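3-polyprenyl-4-hydroxybenzoate decarboxylase and related decarboxylases (Pelotomaculum thermopropionicum, PDB 6H6X) is a prenylated-FMN-dependent UbiD-family enzyme, an evolved dimeric form of HmfF, that probably decarboxylates aromatic acids and in reverse carboxylates 2-furoic acid to 2,5-furandicarboxylic acid. Local coordinates at residues 222-227 and 233-238; 287-290 and 294-297; 316-321 and 343-348. The protein carries 8 engineered substitutions. One frame throughout, in Å; residues are numbered along the deposited sequence.

Interaction 1: residues 222-227 and 233-238; sequences LELVKC and EVPAGA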
ATOM      1  N   LEU B 222      15.044 -35.524  -4.268  1.00 55.11           N
ATOM      2  CA  LEU B 222      14.405 -35.339  -5.545  1.00 52.71           C
ATOM      3  C   LEU B 222      14.811 -36.496  -6.445  1.00 44.98           C
ATOM      4  O   LEU B 222      15.988 -36.854  -6.527  1.00 45.76           O
ATOM      5  CB  LEU B 222      14.855 -33.997  -6.116  1.00 48.36           C
ATOM      6  CG  LEU B 222      14.297 -33.555  -7.429  1.00 49.64           C
ATOM      7  CD1 LEU B 222      12.787 -33.324  -7.320  1.00 48.23           C
ATOM      8  CD2 LEU B 222      15.065 -32.284  -7.835  1.00 49.87           C
ATOM      9  N   GLU B 223      13.824 -37.092  -7.106  1.00 46.15           N
ATOM     10  CA  GLU B 223      14.054 -38.249  -7.964  1.00 46.59           C
ATOM     11  C   GLU B 223      14.247 -37.780  -9.399  1.00 41.45           C
ATOM     12  O   GLU B 223      13.449 -36.991  -9.886  1.00 41.84           O
ATOM     13  CB  GLU B 223      12.912 -39.261  -7.802  1.00 53.60           C
ATOM     14  CG  GLU B 223      12.898 -39.828  -6.376  1.00 55.62           C
ATOM     15  CD  GLU B 223      11.845 -40.889  -6.077  1.00 70.51           C
ATOM     16  OE1 GLU B 223      11.063 -41.287  -6.981  1.00 77.74           O
ATOM     17  OE2 GLU B 223      11.794 -41.336  -4.896  1.00 68.37           O
ATOM     18  N   LEU B 224      15.363 -38.211 -10.018  1.00 37.72           N
ATOM     19  CA  LEU B 224      15.758 -37.838 -11.322  1.00 36.94           C
ATOM     20  C   LEU B 224      15.776 -39.039 -12.218  1.00 42.13           C
ATOM     21  O   LEU B 224      15.883 -40.174 -11.754  1.00 48.88           O
ATOM     22  CB  LEU B 224      17.127 -37.221 -11.330  1.00 34.38           C
ATOM     23  CG  LEU B 224      17.302 -35.997 -10.477  1.00 39.03           C
ATOM     24  CD1 LEU B 224      18.747 -35.473 -10.656  1.00 40.22           C
ATOM     25  CD2 LEU B 224      16.287 -34.924 -10.818  1.00 40.47           C
ATOM     26  N   VAL B 225      15.690 -38.767 -13.514  1.00 40.35           N
ATOM     27  CA  VAL B 225      15.783 -39.772 -14.547  1.00 44.84           C
ATOM     28  C   VAL B 225      16.627 -39.230 -15.706  1.00 41.20           C
ATOM     29  O   VAL B 225      16.726 -38.011 -15.892  1.00 43.62           O
ATOM     30  CB  VAL B 225      14.364 -40.221 -14.961  1.00 50.52           C
ATOM     31  CG1 VAL B 225      13.563 -39.034 -15.513  1.00 53.57           C
ATOM     32  CG2 VAL B 225      14.453 -41.320 -16.003  1.00 59.43           C
ATOM     33  N   LYS B 226      17.266 -40.118 -16.459  1.00 43.72           N
ATOM     34  CA  LYS B 226      18.088 -39.720 -17.603  1.00 47.41           C
ATOM     35  C   LYS B 226      17.196 -39.344 -18.754  1.00 48.80           C
ATOM     36  O   LYS B 226      16.149 -39.962 -18.945  1.00 44.06           O
ATOM     37  CB  LYS B 226      18.968 -40.870 -18.117  1.00 52.25           C
ATOM     38  CG  LYS B 226      20.052 -41.364 -17.205  1.00 64.57           C
ATOM     39  CD  LYS B 226      21.105 -40.335 -16.827  1.00 63.11           C
ATOM     40  CE  LYS B 226      22.041 -40.049 -17.945  1.00 78.56           C
ATOM     41  NZ  LYS B 226      23.194 -39.268 -17.375  1.00 84.37           N
ATOM     42  N   CYS B 227      17.651 -38.372 -19.534  1.00 48.66           N
ATOM     43  CA  CYS B 227      16.994 -37.965 -20.783  1.00 62.60           C
ATOM     44  C   CYS B 227      17.230 -38.969 -21.889  1.00 62.08           C
ATOM     45  O   CYS B 227      18.189 -39.721 -21.861  1.00 69.11           O
ATOM     46  CB  CYS B 227      17.531 -36.597 -21.217  1.00 66.67           C
ATOM     47  SG  CYS B 227      16.855 -35.263 -20.179  1.00 66.02           S
ATOM     48  N   GLU B 233      20.068 -35.023 -16.677  1.00 41.76           N
ATOM     49  CA  GLU B 233      19.101 -35.606 -15.759  1.00 47.63           C
ATOM     50  C   GLU B 233      17.939 -34.612 -15.543  1.00 47.60           C
ATOM     51  O   GLU B 233      18.164 -33.386 -15.546  1.00 44.46           O
ATOM     52  CB  GLU B 233      19.791 -35.918 -14.415  1.00 56.35           C
ATOM     53  CG  GLU B 233      20.996 -36.866 -14.510  1.00 63.69           C
ATOM     54  CD  GLU B 233      22.264 -36.198 -15.059  1.00 80.55           C
ATOM     55  OE1 GLU B 233      22.654 -35.074 -14.597  1.00 96.56           O
ATOM     56  OE2 GLU B 233      22.867 -36.763 -15.993  1.00 83.23           O
ATOM     57  N   VAL B 234      16.712 -35.129 -15.408  1.00 43.30           N
ATOM     58  CA  VAL B 234      15.507 -34.287 -15.238  1.00 43.55           C
ATOM     59  C   VAL B 234      14.637 -34.867 -14.141  1.00 40.07           C
ATOM     60  O   VAL B 234      14.738 -36.038 -13.889  1.00 38.90           O
ATOM     61  CB  VAL B 234      14.668 -34.149 -16.515  1.00 46.17           C
ATOM     62  CG1 VAL B 234      15.455 -33.432 -17.608  1.00 47.65           C
ATOM     63  CG2 VAL B 234      14.153 -35.486 -17.013  1.00 49.98           C
ATOM     64  N   PRO B 235      13.813 -34.042 -13.462  1.00 39.16           N
ATOM     65  CA  PRO B 235      12.931 -34.593 -12.409  1.00 40.29           C
ATOM     66  C   PRO B 235      11.935 -35.613 -12.964  1.00 44.03           C
ATOM     67  O   PRO B 235      11.274 -35.360 -13.952  1.00 43.52           O
ATOM     68  CB  PRO B 235      12.227 -33.367 -11.862  1.00 39.65           C
ATOM     69  CG  PRO B 235      13.140 -32.245 -12.169  1.00 40.50           C
ATOM     70  CD  PRO B 235      13.735 -32.571 -13.513  1.00 38.90           C
ATOM     71  N   ALA B 236      11.933 -36.796 -12.367  1.00 50.15           N
ATOM     72  CA  ALA B 236      11.115 -37.947 -12.824  1.00 43.34           C
ATOM     73  C   ALA B 236       9.643 -37.618 -12.839  1.00 39.94           C
ATOM     74  O   ALA B 236       8.899 -38.066 -13.726  1.00 40.60           O
ATOM     75  CB  ALA B 236      11.346 -39.166 -11.904  1.00 41.57           C
ATOM     76  N   GLY B 237       9.217 -36.863 -11.829  1.00 36.47           N
ATOM     77  CA  GLY B 237       7.835 -36.458 -11.687  1.00 39.59           C
ATOM     78  C   GLY B 237       7.393 -35.201 -12.450  1.00 41.72           C
ATOM     79  O   GLY B 237       6.289 -34.786 -12.263  1.00 37.59           O
ATOM     80  N   ALA B 238       8.229 -34.604 -13.296  1.00 39.15           N
ATOM     81  CA  ALA B 238       7.844 -33.392 -14.030  1.00 40.75           C
ATOM     82  C   ALA B 238       6.647 -33.687 -14.951  1.00 43.96           C
ATOM     83  O   ALA B 238       6.375 -34.814 -15.215  1.00 44.26           O
ATOM     84  CB  ALA B 238       9.013 -32.848 -14.849  1.00 38.91           C
TER
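Val-225 and Val-234 form the hydrogen-bonded pair at the middle of a beta hairpin, strands 223-226 and 233-235, whose local axes approach to 4.4 Å. Parallel pairing of strand 223-226 with strand 93-94 completes a small three-stranded sheet.

Backbone bonds come first. Val-225 N donates a hydrogen bond to Val-234 O at 2.9 Å, and Val-234 N answers to Val-225 O. A third bond, from Ala-236 N to Glu-223 O, is nearly straight at hydrogen (172°), although the donor lies 31° off the carbonyl plane. At the end of the strand, Pro-235 opens a type I turn that closes at Ala-238. Proline suits this place: it stands in a non-hydrogen-bonded pair with Leu-224, so its missing N-H costs no bond between these strands.

Apolar contacts line the face carrying Val-225 and Val-234. CG1 of Val-225, set between its own N and carbonyl carbon (chi1 61°), lies 3.9 Å from CG2 of Val-234 and also reaches Ala-236, whose small methyl fits beside the neighbouring strand. Val-234 turns its other branch to Cys-227 and packs on Ala-187 and Val-241 of the large sheet behind. Branched residues suit both the extended backbone and this buried face.

Charge marks the other face, where Lys-226 and Glu-233 run side by side, pointing the same way. The lysine also pairs with Asp-231 in the hairpin loop, while OE1 of Glu-233 receives Arg-146 and Arg-139, so the buried carboxylate is probably kept ionised. The salt bridge joins Lys-226 NZ to the anti lone pair of Glu-233 OE2, 2.9 Å apart.

Interaction 2: residues 287-290 and 294-297; sequences HTII and REHL. With 4LU (1-deoxy-5-O-phosphono-1-(3,3,4,5-tetramethyl-9,11-dioxo-2,3,8,9,10,11-hexahydro-7H-quinolino[1,8-fg]pteridin-12-ium-7-y l)-D-ribitol), chain I.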
ATOM      1  N   HIS B 287       2.396 -25.501 -17.089  1.00 40.04           N
ATOM      2  CA  HIS B 287       2.507 -24.409 -16.094  1.00 40.53           C
ATOM      3  C   HIS B 287       3.106 -23.180 -16.790  1.00 42.31           C
ATOM      4  O   HIS B 287       4.117 -23.265 -17.506  1.00 38.98           O
ATOM      5  CB  HIS B 287       3.372 -24.860 -14.950  1.00 39.88           C
ATOM      6  CG  HIS B 287       3.682 -23.799 -13.957  1.00 39.01           C
ATOM      7  ND1 HIS B 287       4.874 -23.763 -13.284  1.00 37.87           N
ATOM      8  CD2 HIS B 287       2.963 -22.754 -13.507  1.00 36.36           C
ATOM      9  CE1 HIS B 287       4.853 -22.770 -12.417  1.00 37.60           C
ATOM     10  NE2 HIS B 287       3.704 -22.143 -12.535  1.00 34.91           N
ATOM     11  N   THR B 288       2.437 -22.034 -16.650  1.00 39.27           N
ATOM     12  CA  THR B 288       3.048 -20.799 -17.100  1.00 40.89           C
ATOM     13  C   THR B 288       3.196 -19.826 -15.935  1.00 34.01           C
ATOM     14  O   THR B 288       2.404 -19.871 -14.984  1.00 29.98           O
ATOM     15  CB  THR B 288       2.277 -20.176 -18.262  1.00 42.16           C
ATOM     16  OG1 THR B 288       3.137 -19.222 -18.882  1.00 41.13           O
ATOM     17  CG2 THR B 288       0.946 -19.524 -17.813  1.00 39.64           C
ATOM     18  N   ILE B 289       4.233 -18.999 -16.002  1.00 29.24           N
ATOM     19  CA  ILE B 289       4.412 -17.931 -15.017  1.00 33.40           C
ATOM     20  C   ILE B 289       4.160 -16.649 -15.781  1.00 35.05           C
ATOM     21  O   ILE B 289       4.791 -16.394 -16.802  1.00 37.15           O
ATOM     22  CB  ILE B 289       5.822 -17.961 -14.418  1.00 35.17           C
ATOM     23  CG1 ILE B 289       5.953 -19.131 -13.414  1.00 35.10           C
ATOM     24  CG2 ILE B 289       6.143 -16.668 -13.714  1.00 32.49           C
ATOM     25  CD1 ILE B 289       7.425 -19.479 -13.117  1.00 31.85           C
ATOM     26  N   ILE B 290       3.215 -15.860 -15.311  1.00 36.25           N
ATOM     27  CA  ILE B 290       2.910 -14.584 -15.956  1.00 36.56           C
ATOM     28  C   ILE B 290       3.961 -13.586 -15.495  1.00 33.88           C
ATOM     29  O   ILE B 290       4.166 -13.430 -14.287  1.00 33.47           O
ATOM     30  CB  ILE B 290       1.536 -14.103 -15.550  1.00 35.88           C
ATOM     31  CG1 ILE B 290       0.481 -15.066 -16.128  1.00 41.35           C
ATOM     32  CG2 ILE B 290       1.272 -12.721 -16.118  1.00 41.87           C
ATOM     33  CD1 ILE B 290      -0.862 -14.900 -15.420  1.00 42.90           C
ATOM     34  N   ARG B 294       2.999 -11.962  -8.816  1.00 27.60           N
ATOM     35  CA  ARG B 294       3.523 -12.297  -7.480  1.00 34.73           C
ATOM     36  C   ARG B 294       4.328 -13.560  -7.482  1.00 33.36           C
ATOM     37  O   ARG B 294       5.368 -13.625  -6.846  1.00 35.38           O
ATOM     38  CB  ARG B 294       2.392 -12.374  -6.450  1.00 37.93           C
ATOM     39  CG  ARG B 294       1.768 -11.017  -6.076  1.00 41.21           C
ATOM     40  CD  ARG B 294       2.839 -10.143  -5.479  1.00 41.27           C
ATOM     41  NE  ARG B 294       2.268  -9.026  -4.715  1.00 41.49           N
ATOM     42  CZ  ARG B 294       2.097  -7.789  -5.169  1.00 41.14           C
ATOM     43  NH1 ARG B 294       2.444  -7.401  -6.445  1.00 36.04           N
ATOM     44  NH2 ARG B 294       1.616  -6.902  -4.312  1.00 42.84           N
ATOM     45  N   GLU B 295       3.899 -14.536  -8.279  1.00 34.20           N
ATOM     46  CA  GLU B 295       4.623 -15.775  -8.432  1.00 32.31           C
ATOM     47  C   GLU B 295       6.005 -15.511  -9.046  1.00 33.05           C
ATOM     48  O   GLU B 295       7.011 -16.056  -8.579  1.00 36.24           O
ATOM     49  CB  GLU B 295       3.798 -16.742  -9.288  1.00 37.01           C
ATOM     50  CG  GLU B 295       4.391 -18.102  -9.592  1.00 35.62           C
ATOM     51  CD  GLU B 295       3.517 -18.969 -10.571  1.00 42.55           C
ATOM     52  OE1 GLU B 295       2.798 -18.439 -11.483  1.00 36.08           O
ATOM     53  OE2 GLU B 295       3.566 -20.233 -10.429  1.00 41.08           O
ATOM     54  N   HIS B 296       6.052 -14.718 -10.104  1.00 27.75           N
ATOM     55  CA  HIS B 296       7.316 -14.375 -10.719  1.00 32.55           C
ATOM     56  C   HIS B 296       8.209 -13.611  -9.734  1.00 34.25           C
ATOM     57  O   HIS B 296       9.343 -13.989  -9.523  1.00 35.40           O
ATOM     58  CB  HIS B 296       7.093 -13.536 -11.961  1.00 35.97           C
ATOM     59  CG  HIS B 296       8.334 -13.178 -12.700  1.00 38.11           C
ATOM     60  ND1 HIS B 296       8.377 -12.143 -13.598  1.00 42.83           N
ATOM     61  CD2 HIS B 296       9.586 -13.682 -12.651  1.00 43.80           C
ATOM     62  CE1 HIS B 296       9.586 -12.065 -14.130  1.00 46.63           C
ATOM     63  NE2 HIS B 296      10.346 -12.979 -13.556  1.00 45.61           N
ATOM     64  N   LEU B 297       7.660 -12.560  -9.140  1.00 32.36           N
ATOM     65  CA  LEU B 297       8.428 -11.704  -8.227  1.00 33.62           C
ATOM     66  C   LEU B 297       8.929 -12.456  -6.985  1.00 36.63           C
ATOM     67  O   LEU B 297      10.113 -12.350  -6.640  1.00 36.46           O
ATOM     68  CB  LEU B 297       7.587 -10.471  -7.837  1.00 36.14           C
ATOM     69  CG  LEU B 297       7.246  -9.504  -8.989  1.00 36.12           C
ATOM     70  CD1 LEU B 297       6.557  -8.281  -8.475  1.00 37.02           C
ATOM     71  CD2 LEU B 297       8.453  -9.177  -9.878  1.00 43.82           C
TER
HETATM   72  C9  4LU I 503      13.793 -16.202 -13.510  1.00 56.45           C
HETATM   73  C8  4LU I 503      12.403 -16.473 -13.341  1.00 49.77           C
HETATM   74  C7  4LU I 503      11.462 -16.238 -14.349  1.00 47.98           C
HETATM   75  C10 4LU I 503      16.217 -15.108 -16.168  1.00 57.01           C
HETATM   76  C6  4LU I 503      11.914 -15.444 -15.562  1.00 50.55           C
HETATM   77  N3  4LU I 503      17.260 -15.155 -18.757  1.00 57.60           N
HETATM   78  C2  4LU I 503      18.097 -15.241 -17.674  1.00 58.97           C
HETATM   79  C13 4LU I 503       9.527 -15.022 -16.805  1.00 50.40           C
HETATM   80  C5  4LU I 503      11.040 -15.105 -16.804  1.00 51.50           C
HETATM   81  C1  4LU I 503      13.003 -13.987 -17.780  1.00 53.93           C
HETATM   82  O2  4LU I 503      19.349 -15.351 -17.858  1.00 59.62           O
HETATM   83  N1  4LU I 503      17.582 -15.230 -16.408  1.00 56.51           N
HETATM   84  C4  4LU I 503      15.904 -15.036 -18.630  1.00 57.66           C
HETATM   85  O4  4LU I 503      15.170 -14.977 -19.649  1.00 55.60           O
HETATM   86  C4A 4LU I 503      15.309 -15.001 -17.247  1.00 55.83           C
HETATM   87  N5  4LU I 503      13.896 -14.918 -17.015  1.00 55.88           N
HETATM   88  C3  4LU I 503      11.735 -14.413 -17.925  1.00 56.76           C
HETATM   89  C12 4LU I 503      11.103 -16.479 -17.531  1.00 54.10           C
HETATM   90  C5A 4LU I 503      13.362 -15.340 -15.767  1.00 50.93           C
HETATM   91  C7M 4LU I 503       9.981 -16.536 -14.116  1.00 53.52           C
HETATM   92  C8M 4LU I 503      12.034 -17.096 -12.021  1.00 52.53           C
HETATM   93  C9A 4LU I 503      14.332 -15.600 -14.667  1.00 52.64           C
HETATM   94  N10 4LU I 503      15.691 -15.138 -14.851  1.00 50.44           N
HETATM   95  C1' 4LU I 503      16.665 -15.188 -13.761  1.00 54.91           C
HETATM   96  C2' 4LU I 503      17.470 -16.495 -13.582  1.00 56.20           C
HETATM   97  O2' 4LU I 503      16.674 -17.680 -13.690  1.00 55.03           O
HETATM   98  C3' 4LU I 503      18.073 -16.477 -12.187  1.00 57.27           C
HETATM   99  O3' 4LU I 503      18.734 -15.227 -11.971  1.00 54.84           O
HETATM  100  C4' 4LU I 503      19.003 -17.670 -11.945  1.00 58.26           C
HETATM  101  O4' 4LU I 503      19.245 -17.960 -10.535  1.00 47.19           O
HETATM  102  C5' 4LU I 503      20.372 -17.572 -12.597  1.00 58.22           C
HETATM  103  O5' 4LU I 503      20.957 -18.820 -12.168  1.00 62.64           O
HETATM  104  P   4LU I 503      22.556 -19.110 -12.189  1.00 61.63           P
HETATM  105  O2P 4LU I 503      22.745 -20.606 -11.881  1.00 59.05           O
HETATM  106  O3P 4LU I 503      23.016 -18.812 -13.646  1.00 50.87           O
HETATM  107  O1P 4LU I 503      23.117 -18.208 -11.088  1.00 60.88           O
HETATM  108  O   HOH W   1       1.839 -16.345 -12.920  1.00 34.97           O
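Glu-295, in the first turn of helix 294-315, reaches back to the loop that precedes the helix and grips His-287. Its CB points toward that loop, CG lies opposite the backbone N (chi1 179°), and the chain stays extended to the carboxylate. This length carries the charge past Ile-289, whose CG1 lies 3.7 Å from Glu-295 CD. At the tip the two oxygens have separate tasks. OE2 accepts a hydrogen bond from His-287 NE2 at 2.8 Å; the oxygen lies close to the imidazole plane, but is met on its syn side 32° out of the carboxylate plane, and the ring and carboxylate planes are turned 44° apart. OE1 accepts one from a water 2.7 Å away, and that water accepts from Ile-290 N. Gly-59 N and Leu-60 N bind OE1 and OE2 respectively. A buried glutamate thus finds donors for both oxygens, which would probably stabilise its negative charge.

His-296, the next residue along the helix, serves the prenylated-FMN pocket. Its CB rests 3.7 Å from CG2 of Ile-289, the side chains crossing at about a right angle, while the imidazole lies beside the cofactor: CD2 is 3.2 Å from C7M, and C13 sits over one ring face, offset toward the rim. Ala-292 N bonds to His-296 ND1 and would help fix the ring's rotation. Ile-289, branched and apolar, brings CG2 to within 3.9 Å of the cofactor's C7M methyl. The loop continues strand 286-287, which runs parallel to strand 56-58; Ile-289 packs on strand 130-139, and helix 294-315 leads away, with Arg-294 salt-bridged to Glu-376 of the second subunit.

Interaction 3: residues 316-321 and 343-348; sequences VPTVKN and EGEAKR. Engineered in segment 343-348: Arg-348 (natural residue Asn).
Val-316 and Glu-345 bring their backbones nearest, with CA atoms 6.6 Å apart, where a type I turn, Val-316 to Val-319, leads into strand 319-324 beside the start of helix 345-356. Gly-344 is the N-cap; its positive phi (102°) would jam a side chain against the preceding carbonyl, so glycine suits it.

Thr-318 and Glu-345 approach from opposite directions. Threonine places OG1 between its own N and carbonyl carbon (chi1 52°) and donates to Glu-345 OE1 at 2.6 Å, coming from well above the carboxylate plane. The other oxygen, OE2, accepts from His-342 N, so the extended glutamate joins turn, helix start and the preceding loop. Nearby, Val-316 lays CG2 against CB of Arg-348 at 3.6 Å and packs on Ile-338. Arg-348 is engineered, replacing the natural Asn; its NH2 bonds to Asn-315 O at the end of helix 294-315.

Strand 333-338 lies next to 319-324 and parallel to 362-367, and helix 345-356 bridges 333-338 and 362-367: a beta-alpha-beta crossover in the five-stranded mixed sheet of the UbiD C-terminal domain.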
ATOM      1  N   VAL B 316      25.433  -6.868  11.095  1.00 42.86           N
ATOM      2  CA  VAL B 316      24.467  -6.247  11.982  1.00 43.17           C
ATOM      3  C   VAL B 316      23.685  -7.355  12.672  1.00 49.94           C
ATOM      4  O   VAL B 316      22.554  -7.703  12.259  1.00 48.19           O
ATOM      5  CB  VAL B 316      23.524  -5.269  11.243  1.00 50.41           C
ATOM      6  CG1 VAL B 316      22.564  -4.595  12.218  1.00 44.53           C
ATOM      7  CG2 VAL B 316      24.317  -4.222  10.473  1.00 56.78           C
ATOM      8  N   PRO B 317      24.282  -7.923  13.743  1.00 51.82           N
ATOM      9  CA  PRO B 317      23.671  -9.114  14.361  1.00 52.51           C
ATOM     10  C   PRO B 317      22.306  -8.846  14.983  1.00 50.58           C
ATOM     11  O   PRO B 317      21.530  -9.765  15.187  1.00 50.38           O
ATOM     12  CB  PRO B 317      24.703  -9.528  15.444  1.00 59.26           C
ATOM     13  CG  PRO B 317      25.633  -8.354  15.607  1.00 56.03           C
ATOM     14  CD  PRO B 317      25.632  -7.650  14.278  1.00 52.21           C
ATOM     15  N   THR B 318      22.007  -7.576  15.244  1.00 59.27           N
ATOM     16  CA  THR B 318      20.692  -7.134  15.727  1.00 60.25           C
ATOM     17  C   THR B 318      19.535  -7.126  14.654  1.00 58.11           C
ATOM     18  O   THR B 318      18.387  -6.842  14.967  1.00 47.07           O
ATOM     19  CB  THR B 318      20.851  -5.722  16.315  1.00 64.50           C
ATOM     20  OG1 THR B 318      21.509  -4.865  15.360  1.00 68.44           O
ATOM     21  CG2 THR B 318      21.706  -5.763  17.579  1.00 69.37           C
ATOM     22  N   VAL B 319      19.833  -7.420  13.395  1.00 52.44           N
ATOM     23  CA  VAL B 319      18.790  -7.555  12.347  1.00 51.70           C
ATOM     24  C   VAL B 319      17.724  -8.579  12.711  1.00 47.67           C
ATOM     25  O   VAL B 319      18.044  -9.671  13.051  1.00 53.86           O
ATOM     26  CB  VAL B 319      19.433  -7.910  10.983  1.00 52.77           C
ATOM     27  CG1 VAL B 319      19.937  -9.356  10.974  1.00 54.93           C
ATOM     28  CG2 VAL B 319      18.460  -7.669   9.845  1.00 53.25           C
ATOM     29  N   LYS B 320      16.453  -8.205  12.671  1.00 49.92           N
ATOM     30  CA  LYS B 320      15.349  -9.141  12.876  1.00 46.91           C
ATOM     31  C   LYS B 320      14.824  -9.698  11.518  1.00 56.22           C
ATOM     32  O   LYS B 320      14.527 -10.895  11.416  1.00 56.96           O
ATOM     33  CB  LYS B 320      14.218  -8.457  13.620  1.00 47.11           C
ATOM     34  N   ASN B 321      14.642  -8.840  10.501  1.00 53.82           N
ATOM     35  CA  ASN B 321      14.069  -9.294   9.225  1.00 47.70           C
ATOM     36  C   ASN B 321      14.434  -8.391   8.050  1.00 47.02           C
ATOM     37  O   ASN B 321      14.930  -7.265   8.239  1.00 41.72           O
ATOM     38  CB  ASN B 321      12.552  -9.396   9.347  1.00 50.14           C
ATOM     39  CG  ASN B 321      11.965 -10.625   8.589  1.00 56.40           C
ATOM     40  OD1 ASN B 321      12.599 -11.284   7.695  1.00 43.45           O
ATOM     41  ND2 ASN B 321      10.755 -10.952   8.976  1.00 57.77           N
ATOM     42  N   GLU B 343      23.662   3.575  18.098  1.00 72.84           N
ATOM     43  CA  GLU B 343      23.482   4.407  16.916  1.00 79.05           C
ATOM     44  C   GLU B 343      24.602   3.944  16.003  1.00 76.77           C
ATOM     45  O   GLU B 343      25.625   3.424  16.489  1.00 83.95           O
ATOM     46  CB  GLU B 343      23.576   5.907  17.208  1.00 85.62           C
ATOM     47  CG  GLU B 343      22.768   6.760  16.215  1.00 93.00           C
ATOM     48  CD  GLU B 343      21.291   7.009  16.616  1.00 95.95           C
ATOM     49  OE1 GLU B 343      20.714   7.995  16.097  1.00 90.30           O
ATOM     50  OE2 GLU B 343      20.678   6.245  17.417  1.00 77.48           O
ATOM     51  N   GLY B 344      24.399   4.066  14.694  1.00 66.22           N
ATOM     52  CA  GLY B 344      25.364   3.522  13.727  1.00 56.62           C
ATOM     53  C   GLY B 344      24.945   2.191  13.070  1.00 49.00           C
ATOM     54  O   GLY B 344      25.475   1.829  12.008  1.00 43.95           O
ATOM     55  N   GLU B 345      24.025   1.464  13.698  1.00 46.13           N
ATOM     56  CA  GLU B 345      23.522   0.229  13.133  1.00 53.30           C
ATOM     57  C   GLU B 345      22.749   0.414  11.812  1.00 49.30           C
ATOM     58  O   GLU B 345      22.869  -0.415  10.940  1.00 44.48           O
ATOM     59  CB  GLU B 345      22.699  -0.539  14.155  1.00 54.28           C
ATOM     60  CG  GLU B 345      23.573  -1.151  15.239  1.00 59.45           C
ATOM     61  CD  GLU B 345      22.791  -1.924  16.297  1.00 71.33           C
ATOM     62  OE1 GLU B 345      21.639  -2.325  16.061  1.00 72.35           O
ATOM     63  OE2 GLU B 345      23.336  -2.125  17.404  1.00 87.96           O
ATOM     64  N   ALA B 346      22.037   1.533  11.659  1.00 48.88           N
ATOM     65  CA  ALA B 346      21.271   1.792  10.461  1.00 45.27           C
ATOM     66  C   ALA B 346      22.193   1.885   9.264  1.00 42.74           C
ATOM     67  O   ALA B 346      21.972   1.158   8.283  1.00 42.91           O
ATOM     68  CB  ALA B 346      20.422   3.046  10.609  1.00 45.41           C
ATOM     69  N   LYS B 347      23.234   2.704   9.365  1.00 35.83           N
ATOM     70  CA  LYS B 347      24.250   2.835   8.302  1.00 43.69           C
ATOM     71  C   LYS B 347      24.911   1.532   7.927  1.00 46.26           C
ATOM     72  O   LYS B 347      25.098   1.249   6.735  1.00 46.75           O
ATOM     73  CB  LYS B 347      25.341   3.886   8.633  1.00 47.98           C
ATOM     74  N   ARG B 348      25.252   0.721   8.926  1.00 48.24           N
ATOM     75  CA  ARG B 348      25.857  -0.591   8.667  1.00 45.64           C
ATOM     76  C   ARG B 348      24.860  -1.537   7.943  1.00 41.48           C
ATOM     77  O   ARG B 348      25.243  -2.247   7.045  1.00 39.76           O
ATOM     78  CB  ARG B 348      26.350  -1.235   9.974  1.00 52.71           C
ATOM     79  CG  ARG B 348      27.553  -0.511  10.621  1.00 56.34           C
ATOM     80  CD  ARG B 348      27.821  -1.011  12.054  1.00 63.54           C
ATOM     81  NE  ARG B 348      28.197  -2.428  12.065  1.00 67.40           N
ATOM     82  CZ  ARG B 348      29.387  -2.924  11.676  1.00 72.29           C
ATOM     83  NH1 ARG B 348      30.378  -2.126  11.249  1.00 71.18           N
ATOM     84  NH2 ARG B 348      29.600  -4.237  11.713  1.00 70.13           N
TER

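How the interactions relate
The three contacts follow one another along the chain without touching. Interaction 2 is the one at the cofactor: Ile-289 and His-296 belong to the prenylated-FMN pocket. Interaction 1 lies about 22 Å from it between centres, though their nearest atoms are about 9 Å apart; its Glu-233 side chain is about 10 Å from that of Asn-147, a cofactor and manganese ligand. Interaction 3 is farther, about 33 Å from interaction 2 between centres, yet helix 294-315, which starts in interaction 2, leads directly along the chain into the turn that opens interaction 3. There the side chain of Glu-345 is about 11 Å from the bound calcium. Interactions 1 and 3 sit on opposite sides of the chain's centre.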